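Local coordinates for putative phosphinothricin n-acetyltransferase (Acinetobacter baylyi, PDB 2JLM), which probably transfers an acetyl group from acetyl-CoA to L-methionine sulfoximine and L-methionine sulfone, as a member of the GNAT acetyltransferase family, at residues D[151-156]-D[166-171]; D[94-99]-D[109-114]; D[75-80]-D[113-118]. All coordinates share one frame; numbering follows the deposited sequence.

Contact 1: residues D[151-156]-D[166-171]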
ATOM      1  N   GLY D 151      19.997  -2.131  28.076  1.00 16.50           N
ATOM      2  CA  GLY D 151      21.042  -1.369  28.711  1.00 24.47           C
ATOM      3  C   GLY D 151      20.565   0.051  28.904  1.00 19.65           C
ATOM      4  O   GLY D 151      19.459   0.400  28.488  1.00 23.21           O
ATOM      5  N   THR D 152      21.415   0.876  29.503  1.00 19.86           N
ATOM      6  CA  THR D 152      21.044   2.235  29.866  1.00 21.31           C
ATOM      7  C   THR D 152      22.218   3.179  29.640  1.00 22.30           C
ATOM      8  O   THR D 152      23.311   2.926  30.118  1.00 30.76           O
ATOM      9  CB  THR D 152      20.647   2.290  31.353  1.00 16.43           C
ATOM     10  OG1 THR D 152      19.425   1.567  31.546  1.00 35.46           O
ATOM     11  CG2 THR D 152      20.484   3.737  31.826  1.00 14.32           C
ATOM     12  N   ILE D 153      21.994   4.256  28.897  1.00 23.20           N
ATOM     13  CA  ILE D 153      23.026   5.272  28.712  1.00 33.40           C
ATOM     14  C   ILE D 153      22.900   6.359  29.780  1.00 20.47           C
ATOM     15  O   ILE D 153      22.033   7.231  29.704  1.00 28.40           O
ATOM     16  CB  ILE D 153      22.984   5.884  27.295  1.00 22.11           C
ATOM     17  CG1 ILE D 153      23.150   4.770  26.252  1.00 24.34           C
ATOM     18  CG2 ILE D 153      24.088   6.924  27.141  1.00 21.37           C
ATOM     19  CD1 ILE D 153      23.111   5.233  24.832  1.00 26.70           C
ATOM     20  N   GLN D 154      23.763   6.287  30.785  1.00 13.42           N
ATOM     21  CA  GLN D 154      23.660   7.160  31.946  1.00 25.54           C
ATOM     22  C   GLN D 154      23.893   8.609  31.559  1.00 18.77           C
ATOM     23  O   GLN D 154      24.800   8.913  30.790  1.00 24.26           O
ATOM     24  CB  GLN D 154      24.639   6.711  33.034  1.00 15.65           C
ATOM     25  CG  GLN D 154      24.721   5.197  33.145  1.00 40.32           C
ATOM     26  CD  GLN D 154      25.564   4.723  34.317  1.00 56.34           C
ATOM     27  OE1 GLN D 154      25.818   5.472  35.256  1.00 44.09           O
ATOM     28  NE2 GLN D 154      25.991   3.468  34.269  1.00 51.74           N
ATOM     29  N   GLN D 155      23.045   9.488  32.087  1.00 27.83           N
ATOM     30  CA  GLN D 155      23.175  10.930  31.910  1.00 18.62           C
ATOM     31  C   GLN D 155      23.203  11.333  30.449  1.00 21.88           C
ATOM     32  O   GLN D 155      23.797  12.347  30.091  1.00 23.64           O
ATOM     33  CB  GLN D 155      24.422  11.445  32.632  1.00 12.72           C
ATOM     34  CG  GLN D 155      24.495  11.013  34.093  1.00 16.51           C
ATOM     35  CD  GLN D 155      25.403  11.896  34.948  1.00 33.98           C
ATOM     36  OE1 GLN D 155      26.249  12.624  34.436  1.00 34.42           O
ATOM     37  NE2 GLN D 155      25.227  11.824  36.260  1.00 37.66           N
ATOM     38  N   ALA D 156      22.559  10.530  29.612  1.00 21.76           N
ATOM     39  CA  ALA D 156      22.445  10.825  28.190  1.00 17.68           C
ATOM     40  C   ALA D 156      21.583  12.047  27.921  1.00 15.51           C
ATOM     41  O   ALA D 156      21.795  12.757  26.936  1.00 28.12           O
ATOM     42  CB  ALA D 156      21.889   9.629  27.448  1.00 26.14           C
ATOM     43  N   ALA D 166      18.881   7.305  30.005  1.00 20.62           N
ATOM     44  CA  ALA D 166      18.008   6.776  28.967  1.00 18.89           C
ATOM     45  C   ALA D 166      18.110   5.251  28.938  1.00 28.56           C
ATOM     46  O   ALA D 166      19.117   4.703  28.502  1.00 21.30           O
ATOM     47  CB  ALA D 166      18.388   7.351  27.627  1.00 14.76           C
ATOM     48  N   ALA D 167      17.077   4.567  29.421  1.00 13.83           N
ATOM     49  CA  ALA D 167      17.093   3.109  29.427  1.00 23.99           C
ATOM     50  C   ALA D 167      16.528   2.603  28.114  1.00 20.94           C
ATOM     51  O   ALA D 167      15.594   3.195  27.568  1.00 23.33           O
ATOM     52  CB  ALA D 167      16.286   2.568  30.592  1.00 17.84           C
ATOM     53  N   PHE D 168      17.105   1.522  27.598  1.00 21.86           N
ATOM     54  CA  PHE D 168      16.612   0.935  26.360  1.00 19.54           C
ATOM     55  C   PHE D 168      15.992  -0.409  26.617  1.00 21.77           C
ATOM     56  O   PHE D 168      16.585  -1.277  27.255  1.00 21.75           O
ATOM     57  CB  PHE D 168      17.724   0.833  25.316  1.00 16.95           C
ATOM     58  CG  PHE D 168      18.177   2.163  24.807  1.00 26.50           C
ATOM     59  CD1 PHE D 168      19.153   2.879  25.481  1.00 19.87           C
ATOM     60  CD2 PHE D 168      17.598   2.720  23.680  1.00 22.88           C
ATOM     61  CE1 PHE D 168      19.560   4.118  25.025  1.00 41.78           C
ATOM     62  CE2 PHE D 168      18.000   3.962  23.219  1.00 34.88           C
ATOM     63  CZ  PHE D 168      18.985   4.659  23.889  1.00 26.47           C
ATOM     64  N   TYR D 169      14.772  -0.568  26.133  1.00 16.73           N
ATOM     65  CA  TYR D 169      14.089  -1.847  26.215  1.00 20.73           C
ATOM     66  C   TYR D 169      13.765  -2.321  24.795  1.00 21.00           C
ATOM     67  O   TYR D 169      13.386  -1.530  23.921  1.00 21.65           O
ATOM     68  CB  TYR D 169      12.836  -1.734  27.104  1.00 14.31           C
ATOM     69  CG  TYR D 169      13.198  -1.639  28.575  1.00 19.08           C
ATOM     70  CD1 TYR D 169      13.626  -0.442  29.126  1.00 14.57           C
ATOM     71  CD2 TYR D 169      13.164  -2.763  29.398  1.00 21.32           C
ATOM     72  CE1 TYR D 169      13.992  -0.352  30.471  1.00 21.88           C
ATOM     73  CE2 TYR D 169      13.523  -2.684  30.742  1.00 39.72           C
ATOM     74  CZ  TYR D 169      13.934  -1.474  31.269  1.00 24.44           C
ATOM     75  OH  TYR D 169      14.298  -1.384  32.594  1.00 42.11           O
ATOM     76  N   GLN D 170      13.936  -3.610  24.552  1.00 19.10           N
ATOM     77  CA  GLN D 170      13.693  -4.128  23.215  1.00 14.80           C
ATOM     78  C   GLN D 170      12.844  -5.383  23.271  1.00 15.66           C
ATOM     79  O   GLN D 170      12.896  -6.160  24.238  1.00 18.90           O
ATOM     80  CB  GLN D 170      15.018  -4.439  22.512  1.00  9.87           C
ATOM     81  CG  GLN D 170      15.612  -5.804  22.927  1.00 11.59           C
ATOM     82  CD  GLN D 170      16.866  -6.128  22.166  1.00 18.51           C
ATOM     83  OE1 GLN D 170      17.961  -5.689  22.528  1.00 22.50           O
ATOM     84  NE2 GLN D 170      16.720  -6.898  21.093  1.00 14.70           N
ATOM     85  N   LEU D 171      12.056  -5.581  22.222  1.00 16.95           N
ATOM     86  CA  LEU D 171      11.264  -6.786  22.087  1.00 12.52           C
ATOM     87  C   LEU D 171      11.654  -7.429  20.764  1.00 15.94           C
ATOM     88  O   LEU D 171      11.547  -6.797  19.712  1.00 21.59           O
ATOM     89  CB  LEU D 171       9.780  -6.426  22.083  1.00 12.57           C
ATOM     90  CG  LEU D 171       8.801  -7.529  21.683  1.00 26.11           C
ATOM     91  CD1 LEU D 171       8.727  -8.576  22.786  1.00 11.66           C
ATOM     92  CD2 LEU D 171       7.424  -6.936  21.395  1.00 17.35           C
TER

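Contact 2: residues D[94-99]-D[109-114]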
ATOM      1  N   HIS D  94       9.346   2.659  19.020  1.00 12.72           N
ATOM      2  CA  HIS D  94       7.941   2.984  19.229  1.00 23.19           C
ATOM      3  C   HIS D  94       7.775   3.978  20.356  1.00 25.00           C
ATOM      4  O   HIS D  94       8.649   4.133  21.216  1.00 21.46           O
ATOM      5  CB  HIS D  94       7.169   1.730  19.620  1.00 15.12           C
ATOM      6  CG  HIS D  94       7.586   1.169  20.944  1.00 31.33           C
ATOM      7  ND1 HIS D  94       6.901   1.418  22.112  1.00 30.24           N
ATOM      8  CD2 HIS D  94       8.648   0.399  21.287  1.00 22.25           C
ATOM      9  CE1 HIS D  94       7.507   0.813  23.116  1.00 18.53           C
ATOM     10  NE2 HIS D  94       8.569   0.186  22.644  1.00 23.57           N
ATOM     11  N   SER D  95       6.621   4.626  20.367  1.00 34.92           N
ATOM     12  CA  SER D  95       6.252   5.488  21.472  1.00 28.56           C
ATOM     13  C   SER D  95       4.750   5.412  21.691  1.00 30.42           C
ATOM     14  O   SER D  95       3.989   5.070  20.784  1.00 28.15           O
ATOM     15  CB  SER D  95       6.713   6.923  21.215  1.00 37.64           C
ATOM     16  OG  SER D  95       6.428   7.315  19.882  1.00 61.78           O
ATOM     17  N   VAL D  96       4.331   5.701  22.912  1.00 32.04           N
ATOM     18  CA  VAL D  96       2.926   5.665  23.264  1.00 33.02           C
ATOM     19  C   VAL D  96       2.635   6.798  24.242  1.00 26.78           C
ATOM     20  O   VAL D  96       3.326   6.957  25.247  1.00 38.65           O
ATOM     21  CB  VAL D  96       2.532   4.290  23.838  1.00 24.32           C
ATOM     22  CG1 VAL D  96       3.493   3.867  24.940  1.00 37.14           C
ATOM     23  CG2 VAL D  96       1.080   4.303  24.341  1.00 27.52           C
ATOM     24  N   TYR D  97       1.640   7.615  23.920  1.00 42.42           N
ATOM     25  CA  TYR D  97       1.268   8.742  24.771  1.00 40.29           C
ATOM     26  C   TYR D  97      -0.192   8.655  25.166  1.00 36.91           C
ATOM     27  O   TYR D  97      -1.060   8.451  24.321  1.00 42.11           O
ATOM     28  CB  TYR D  97       1.524  10.064  24.056  1.00 29.06           C
ATOM     29  CG  TYR D  97       2.952  10.238  23.610  1.00 45.71           C
ATOM     30  CD1 TYR D  97       3.343   9.860  22.336  1.00 42.11           C
ATOM     31  CD2 TYR D  97       3.915  10.782  24.463  1.00 21.78           C
ATOM     32  CE1 TYR D  97       4.648  10.012  21.912  1.00 31.92           C
ATOM     33  CE2 TYR D  97       5.234  10.937  24.042  1.00 38.40           C
ATOM     34  CZ  TYR D  97       5.590  10.546  22.760  1.00 25.98           C
ATOM     35  OH  TYR D  97       6.884  10.691  22.308  1.00 49.90           O
ATOM     36  N   ILE D  98      -0.459   8.798  26.456  1.00 28.11           N
ATOM     37  CA  ILE D  98      -1.826   8.753  26.942  1.00 31.21           C
ATOM     38  C   ILE D  98      -2.255  10.129  27.376  1.00 33.01           C
ATOM     39  O   ILE D  98      -1.483  10.852  28.011  1.00 33.52           O
ATOM     40  CB  ILE D  98      -1.996   7.789  28.123  1.00 33.80           C
ATOM     41  CG1 ILE D  98      -1.594   6.379  27.700  1.00 26.05           C
ATOM     42  CG2 ILE D  98      -3.445   7.787  28.577  1.00 36.48           C
ATOM     43  CD1 ILE D  98      -2.071   6.024  26.289  1.00 15.46           C
ATOM     44  N   HIS D  99      -3.487  10.490  27.024  1.00 34.26           N
ATOM     45  CA  HIS D  99      -4.039  11.792  27.382  1.00 25.32           C
ATOM     46  C   HIS D  99      -4.024  11.962  28.902  1.00 19.76           C
ATOM     47  O   HIS D  99      -4.220  10.992  29.633  1.00 26.68           O
ATOM     48  CB  HIS D  99      -5.455  11.928  26.846  1.00 39.05           C
ATOM     49  CG  HIS D  99      -6.108  13.220  27.208  1.00 59.30           C
ATOM     50  ND1 HIS D  99      -6.553  13.498  28.483  1.00 48.55           N
ATOM     51  CD2 HIS D  99      -6.390  14.315  26.461  1.00 23.18           C
ATOM     52  CE1 HIS D  99      -7.077  14.711  28.509  1.00 43.15           C
ATOM     53  NE2 HIS D  99      -6.992  15.226  27.293  1.00 49.93           N
ATOM     54  N   LYS D 109      -1.192  -0.173  27.726  1.00 15.85           N
ATOM     55  CA  LYS D 109      -0.994  -1.583  27.501  1.00 24.96           C
ATOM     56  C   LYS D 109      -1.803  -2.033  26.283  1.00 34.04           C
ATOM     57  O   LYS D 109      -1.293  -2.760  25.434  1.00 24.49           O
ATOM     58  CB  LYS D 109      -1.352  -2.371  28.771  1.00 12.81           C
ATOM     59  CG  LYS D 109      -1.015  -3.859  28.707  1.00 30.81           C
ATOM     60  CD  LYS D 109      -1.576  -4.611  29.908  1.00 37.78           C
ATOM     61  N   HIS D 110      -3.055  -1.582  26.192  1.00 30.91           N
ATOM     62  CA  HIS D 110      -3.906  -1.875  25.036  1.00 25.62           C
ATOM     63  C   HIS D 110      -3.275  -1.390  23.734  1.00 17.82           C
ATOM     64  O   HIS D 110      -3.195  -2.130  22.759  1.00 23.95           O
ATOM     65  CB  HIS D 110      -5.274  -1.193  25.177  1.00 24.28           C
ATOM     66  CG  HIS D 110      -6.109  -1.735  26.288  1.00 31.83           C
ATOM     67  ND1 HIS D 110      -6.426  -3.072  26.389  1.00 37.82           N
ATOM     68  CD2 HIS D 110      -6.707  -1.124  27.337  1.00 23.88           C
ATOM     69  CE1 HIS D 110      -7.177  -3.261  27.458  1.00 30.54           C
ATOM     70  NE2 HIS D 110      -7.363  -2.095  28.050  1.00 36.66           N
ATOM     71  N   LEU D 111      -2.861  -0.129  23.715  1.00 13.93           N
ATOM     72  CA  LEU D 111      -2.235   0.434  22.531  1.00 33.27           C
ATOM     73  C   LEU D 111      -0.948  -0.318  22.195  1.00 40.99           C
ATOM     74  O   LEU D 111      -0.714  -0.676  21.035  1.00 37.88           O
ATOM     75  CB  LEU D 111      -1.983   1.930  22.718  1.00 24.78           C
ATOM     76  CG  LEU D 111      -3.268   2.765  22.631  1.00 19.93           C
ATOM     77  CD1 LEU D 111      -3.098   4.149  23.260  1.00 22.28           C
ATOM     78  CD2 LEU D 111      -3.770   2.891  21.175  1.00 17.87           C
ATOM     79  N   MET D 112      -0.124  -0.589  23.206  1.00 29.57           N
ATOM     80  CA  MET D 112       1.096  -1.358  22.968  1.00 42.29           C
ATOM     81  C   MET D 112       0.774  -2.738  22.396  1.00 31.06           C
ATOM     82  O   MET D 112       1.414  -3.186  21.446  1.00 29.87           O
ATOM     83  CB  MET D 112       1.960  -1.473  24.229  1.00 22.24           C
ATOM     84  CG  MET D 112       2.822  -0.240  24.493  1.00 33.08           C
ATOM     85  SD  MET D 112       3.773   0.283  23.046  1.00 36.56           S
ATOM     86  CE  MET D 112       4.720  -1.208  22.759  1.00 29.00           C
ATOM     87  N   ASN D 113      -0.226  -3.409  22.959  1.00 23.11           N
ATOM     88  CA  ASN D 113      -0.609  -4.708  22.429  1.00 31.75           C
ATOM     89  C   ASN D 113      -0.998  -4.637  20.954  1.00 23.24           C
ATOM     90  O   ASN D 113      -0.633  -5.500  20.158  1.00 28.39           O
ATOM     91  CB  ASN D 113      -1.739  -5.334  23.250  1.00 33.55           C
ATOM     92  CG  ASN D 113      -1.226  -6.129  24.438  1.00 53.15           C
ATOM     93  OD1 ASN D 113      -0.154  -6.736  24.385  1.00 52.07           O
ATOM     94  ND2 ASN D 113      -1.999  -6.137  25.519  1.00 41.50           N
ATOM     95  N   GLU D 114      -1.750  -3.611  20.592  1.00 25.49           N
ATOM     96  CA  GLU D 114      -2.186  -3.466  19.213  1.00 24.02           C
ATOM     97  C   GLU D 114      -0.981  -3.108  18.316  1.00 24.61           C
ATOM     98  O   GLU D 114      -0.825  -3.656  17.223  1.00 27.20           O
ATOM     99  CB  GLU D 114      -3.316  -2.430  19.132  1.00 23.39           C
ATOM    100  CG  GLU D 114      -4.119  -2.433  17.828  1.00 61.47           C
ATOM    101  CD  GLU D 114      -5.077  -3.621  17.689  1.00 49.46           C
ATOM    102  OE1 GLU D 114      -5.179  -4.452  18.622  1.00 32.04           O
ATOM    103  OE2 GLU D 114      -5.735  -3.722  16.629  1.00 51.87           O
TER

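Contact 3: residues D[75-80]-D[113-118]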
ATOM      1  N   GLY D  75      -5.485   8.581  23.425  1.00 40.44           N
ATOM      2  CA  GLY D  75      -4.055   8.376  23.360  1.00 33.48           C
ATOM      3  C   GLY D  75      -3.725   7.637  22.089  1.00 26.22           C
ATOM      4  O   GLY D  75      -4.625   7.142  21.405  1.00 25.69           O
ATOM      5  N   PHE D  76      -2.440   7.569  21.768  1.00 20.24           N
ATOM      6  CA  PHE D  76      -1.994   6.937  20.530  1.00 32.71           C
ATOM      7  C   PHE D  76      -0.637   6.249  20.684  1.00 30.11           C
ATOM      8  O   PHE D  76       0.112   6.508  21.627  1.00 29.65           O
ATOM      9  CB  PHE D  76      -1.955   7.961  19.390  1.00 22.97           C
ATOM     10  CG  PHE D  76      -0.897   9.011  19.552  1.00 32.63           C
ATOM     11  CD1 PHE D  76       0.317   8.898  18.895  1.00 43.75           C
ATOM     12  CD2 PHE D  76      -1.113  10.112  20.369  1.00 40.35           C
ATOM     13  CE1 PHE D  76       1.301   9.868  19.048  1.00 31.01           C
ATOM     14  CE2 PHE D  76      -0.135  11.081  20.526  1.00 43.15           C
ATOM     15  CZ  PHE D  76       1.073  10.957  19.866  1.00 37.65           C
ATOM     16  N   ALA D  77      -0.334   5.344  19.769  1.00 33.92           N
ATOM     17  CA  ALA D  77       0.961   4.691  19.768  1.00 27.91           C
ATOM     18  C   ALA D  77       1.460   4.714  18.343  1.00 38.44           C
ATOM     19  O   ALA D  77       0.670   4.784  17.405  1.00 29.62           O
ATOM     20  CB  ALA D  77       0.854   3.265  20.272  1.00 17.17           C
ATOM     21  N   SER D  78       2.772   4.667  18.174  1.00 25.91           N
ATOM     22  CA  SER D  78       3.341   4.771  16.848  1.00 24.48           C
ATOM     23  C   SER D  78       4.777   4.262  16.886  1.00 32.92           C
ATOM     24  O   SER D  78       5.314   4.000  17.961  1.00 20.12           O
ATOM     25  CB  SER D  78       3.300   6.227  16.397  1.00 21.44           C
ATOM     26  OG  SER D  78       3.687   6.358  15.038  1.00 32.30           O
ATOM     27  N   TRP D  79       5.391   4.100  15.717  1.00 23.34           N
ATOM     28  CA  TRP D  79       6.834   3.873  15.659  1.00 30.05           C
ATOM     29  C   TRP D  79       7.483   4.650  14.526  1.00 22.46           C
ATOM     30  O   TRP D  79       6.808   5.185  13.657  1.00 33.82           O
ATOM     31  CB  TRP D  79       7.194   2.382  15.594  1.00 13.22           C
ATOM     32  CG  TRP D  79       6.907   1.709  14.293  1.00 21.29           C
ATOM     33  CD1 TRP D  79       7.411   2.042  13.068  1.00 20.36           C
ATOM     34  CD2 TRP D  79       6.077   0.558  14.084  1.00 14.70           C
ATOM     35  NE1 TRP D  79       6.932   1.189  12.111  1.00 20.25           N
ATOM     36  CE2 TRP D  79       6.112   0.267  12.706  1.00 26.75           C
ATOM     37  CE3 TRP D  79       5.300  -0.243  14.923  1.00 28.48           C
ATOM     38  CZ2 TRP D  79       5.401  -0.791  12.153  1.00 22.29           C
ATOM     39  CZ3 TRP D  79       4.595  -1.290  14.371  1.00 24.50           C
ATOM     40  CH2 TRP D  79       4.648  -1.555  12.997  1.00 27.19           C
ATOM     41  N   GLY D  80       8.805   4.735  14.576  1.00 29.65           N
ATOM     42  CA  GLY D  80       9.590   5.378  13.550  1.00 16.19           C
ATOM     43  C   GLY D  80      10.934   4.682  13.469  1.00 33.12           C
ATOM     44  O   GLY D  80      11.154   3.636  14.090  1.00 21.55           O
ATOM     45  N   ASN D 113      -0.226  -3.409  22.959  1.00 23.11           N
ATOM     46  CA  ASN D 113      -0.609  -4.708  22.429  1.00 31.75           C
ATOM     47  C   ASN D 113      -0.998  -4.637  20.954  1.00 23.24           C
ATOM     48  O   ASN D 113      -0.633  -5.500  20.158  1.00 28.39           O
ATOM     49  CB  ASN D 113      -1.739  -5.334  23.250  1.00 33.55           C
ATOM     50  CG  ASN D 113      -1.226  -6.129  24.438  1.00 53.15           C
ATOM     51  OD1 ASN D 113      -0.154  -6.736  24.385  1.00 52.07           O
ATOM     52  ND2 ASN D 113      -1.999  -6.137  25.519  1.00 41.50           N
ATOM     53  N   GLU D 114      -1.750  -3.611  20.592  1.00 25.49           N
ATOM     54  CA  GLU D 114      -2.186  -3.466  19.213  1.00 24.02           C
ATOM     55  C   GLU D 114      -0.981  -3.108  18.316  1.00 24.61           C
ATOM     56  O   GLU D 114      -0.825  -3.656  17.223  1.00 27.20           O
ATOM     57  CB  GLU D 114      -3.316  -2.430  19.132  1.00 23.39           C
ATOM     58  CG  GLU D 114      -4.119  -2.433  17.828  1.00 61.47           C
ATOM     59  CD  GLU D 114      -5.077  -3.621  17.689  1.00 49.46           C
ATOM     60  OE1 GLU D 114      -5.179  -4.452  18.622  1.00 32.04           O
ATOM     61  OE2 GLU D 114      -5.735  -3.722  16.629  1.00 51.87           O
ATOM     62  N   LEU D 115      -0.106  -2.228  18.797  1.00 22.11           N
ATOM     63  CA  LEU D 115       1.104  -1.866  18.046  1.00 17.47           C
ATOM     64  C   LEU D 115       2.008  -3.067  17.797  1.00 14.43           C
ATOM     65  O   LEU D 115       2.589  -3.201  16.726  1.00 23.91           O
ATOM     66  CB  LEU D 115       1.904  -0.796  18.784  1.00 19.01           C
ATOM     67  CG  LEU D 115       2.918  -0.074  17.905  1.00 23.63           C
ATOM     68  CD1 LEU D 115       2.175   0.696  16.819  1.00 15.71           C
ATOM     69  CD2 LEU D 115       3.781   0.851  18.735  1.00 25.19           C
ATOM     70  N   ILE D 116       2.127  -3.939  18.788  1.00 21.27           N
ATOM     71  CA  ILE D 116       2.976  -5.117  18.650  1.00 23.52           C
ATOM     72  C   ILE D 116       2.409  -6.079  17.609  1.00 35.09           C
ATOM     73  O   ILE D 116       3.154  -6.660  16.801  1.00 26.71           O
ATOM     74  CB  ILE D 116       3.155  -5.811  20.001  1.00 19.36           C
ATOM     75  CG1 ILE D 116       3.943  -4.899  20.945  1.00 18.07           C
ATOM     76  CG2 ILE D 116       3.854  -7.163  19.846  1.00 12.72           C
ATOM     77  CD1 ILE D 116       4.054  -5.445  22.368  1.00 16.20           C
ATOM     78  N   LYS D 117       1.087  -6.236  17.626  1.00 30.09           N
ATOM     79  CA  LYS D 117       0.405  -7.022  16.601  1.00 23.82           C
ATOM     80  C   LYS D 117       0.731  -6.451  15.228  1.00 21.22           C
ATOM     81  O   LYS D 117       1.045  -7.192  14.305  1.00 32.39           O
ATOM     82  CB  LYS D 117      -1.110  -7.037  16.839  1.00 37.36           C
ATOM     83  CG  LYS D 117      -1.563  -8.081  17.868  1.00 30.60           C
ATOM     84  CD  LYS D 117      -3.068  -8.010  18.134  1.00 53.41           C
ATOM     85  N   ARG D 118       0.688  -5.124  15.108  1.00 14.99           N
ATOM     86  CA  ARG D 118       1.012  -4.464  13.851  1.00 20.38           C
ATOM     87  C   ARG D 118       2.467  -4.706  13.420  1.00 43.47           C
ATOM     88  O   ARG D 118       2.747  -4.851  12.228  1.00 23.14           O
ATOM     89  CB  ARG D 118       0.733  -2.959  13.946  1.00 17.64           C
ATOM     90  CG  ARG D 118       0.666  -2.252  12.591  1.00 33.64           C
ATOM     91  CD  ARG D 118      -0.561  -2.697  11.792  1.00 23.44           C
ATOM     92  NE  ARG D 118      -1.784  -2.401  12.533  1.00 24.29           N
ATOM     93  CZ  ARG D 118      -2.434  -1.242  12.463  1.00 43.68           C
ATOM     94  NH1 ARG D 118      -3.533  -1.046  13.182  1.00 43.51           N
ATOM     95  NH2 ARG D 118      -1.994  -0.278  11.666  1.00 23.48           N
TER

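Contact 1: residues D[151-156]-D[166-171]
F168 and G151 form a hydrogen-bonded pair. F168 N donates a hydrogen bond to G151 O at 2.8 Å, with an N-H...O angle of 165°. The side chain of F168 then runs past G151 toward I153. Its CB lies 3.6 Å from the same G151 O. CG stands anti to the carbonyl carbon (chi1 -68°), and this carries the ring along the strand pair. CD1 brings the ring edge to G151 O, which lies close to the ring plane. CE1, further out, meets I153: I153 CD1 is 3.7 Å from F168 CE1, and I153 CG1 is nearly as close. The two strands, 148-159 and 162-172, are the antiparallel beta hairpin at one edge of this chain's GNAT sheet, where T152 makes backbone hydrogen bonds to the second subunit. I153 and A166 make the next hydrogen-bonded pair. I153 N reaches A166 O at 2.9 Å, and A166 N reaches I153 O at 3.2 Å. Between these pairs T152 faces A167 without a backbone bond, on the side of the sheet away from F168. T152 OG1 touches A167 CB at 3.4 Å, but its polar partner is H149 NE2. T152 CA also makes a CA-H...O contact to A166 O. Beyond I153 the chain takes a type II turn to A156, whose CB returns to within 4.2 Å of A166 CB. F82 of the second subunit packs on I153.

Contact 2: residues D[94-99]-D[109-114]
H94 and M112 make the sulfur-aromatic part of this contact. M112 SD lies 4.2 Å from the centroid of the H94 ring, 54° off the ring normal, so the approach is oblique. The methyl CE sits over one face of the imidazole. M112 CE is 3.5 Å from H94 CE1, and ND1 is equally near. The thioether gets there because the M112 chain folds at both chi2 (-50°) and chi3 (-59°). H94 ND1 is buried and has no hydrogen-bond partner in the model, although M112 SD lies 3.5 Å from it. The rings of H142 and F147 also meet H94. Strand 91-98, helix 107-121 and strand 126-132 form a beta-alpha-beta unit of the GNAT fold, and this contact lays the helix on the first strand; the two segments run roughly antiparallel. The remaining touches are apolar. V96 divides its two methyls: CG1 is 4.1 Å from M112 SD, while CG2 lies 4.2 Å from L111 CB. Further along the strand, I98 CD1 meets L111 CD1 at 3.7 Å, the two side chains crossing obliquely. I98 reaches the helix with the end of its chain, which turns at chi2. F12 of strand 7-14 also touches the helix, at H110, L111 and E114. E114 OE2 pairs with R11 of the third subunit in a salt bridge.

Contact 3: residues D[75-80]-D[113-118]
L115 packs on A77, S78 and W79, where helix 107-121 lies on strand 73-81, a helix-on-sheet packing within the GNAT fold. The axes of segments 75-80 and 113-118 run 31° apart, in broadly the same direction, and approach to 8.7 Å. A77 and L115 are the residues whose CA atoms lie nearest. The tight part lies around the two methyls of L115. CG is anti to the backbone N (chi1 -163°), and this turns the fork toward the strand. One branch, L115 CD2, sits 3.6 Å from S78 O and 4.1 Å from A77 CB. S78 adds this backbone O while its CB points the other way and its hydroxyl is held by P62 O and K56 NZ. The other branch meets the indole of W79: L115 CD1 is 3.8 Å from W79 CE3, and CG is just as close to that atom. The two side chains cross at a slant. H94 and I64, from the strands on either side, also touch L115, so the leucine is wedged into the sheet surface. No hydrogen bond crosses between the segments.

The packing grows looser toward R118, which is partly exposed. Of its side chain, the aliphatic start takes part, with R118 CG 4.1 Å from W79 CH2. From there the chain bends at chi2 and chi3 and carries the guanidinium away from the strand, to a salt bridge between NH1 and E14. W79 links the two regions. Its six-membered ring presents its edge to the helix backbone, while NE1 bonds to O4 of a di(hydroxyethyl)ether molecule, probably from the crystallisation liquor. At that edge R118 C lies in the ring plane, 3.9 Å from W79 CH2, and L115 O is also in plane, 3.6 Å from W79 CZ3.

Contacts 2 and 3 lie close to the middle of the chain, with centres about 6 Å apart. Both use helix 107-121 and share N113 and E114. Their strands, 91-98 and 73-81, are neighbours in the sheet, and S95 N is probably hydrogen-bonded to S78 O. Contact 1 lies further out, about 16 Å from the centre of the chain, yet it is also buried, partly by the second subunit. Its chemistry is mainly backbone hydrogen bonding between strands. The helix contacts have no hydrogen bond across them and rest on packing: thioether on imidazole in contact 2, leucine on indole in contact 3. L171 CD2 meets I116 CD1, so contacts 1 and 3 touch.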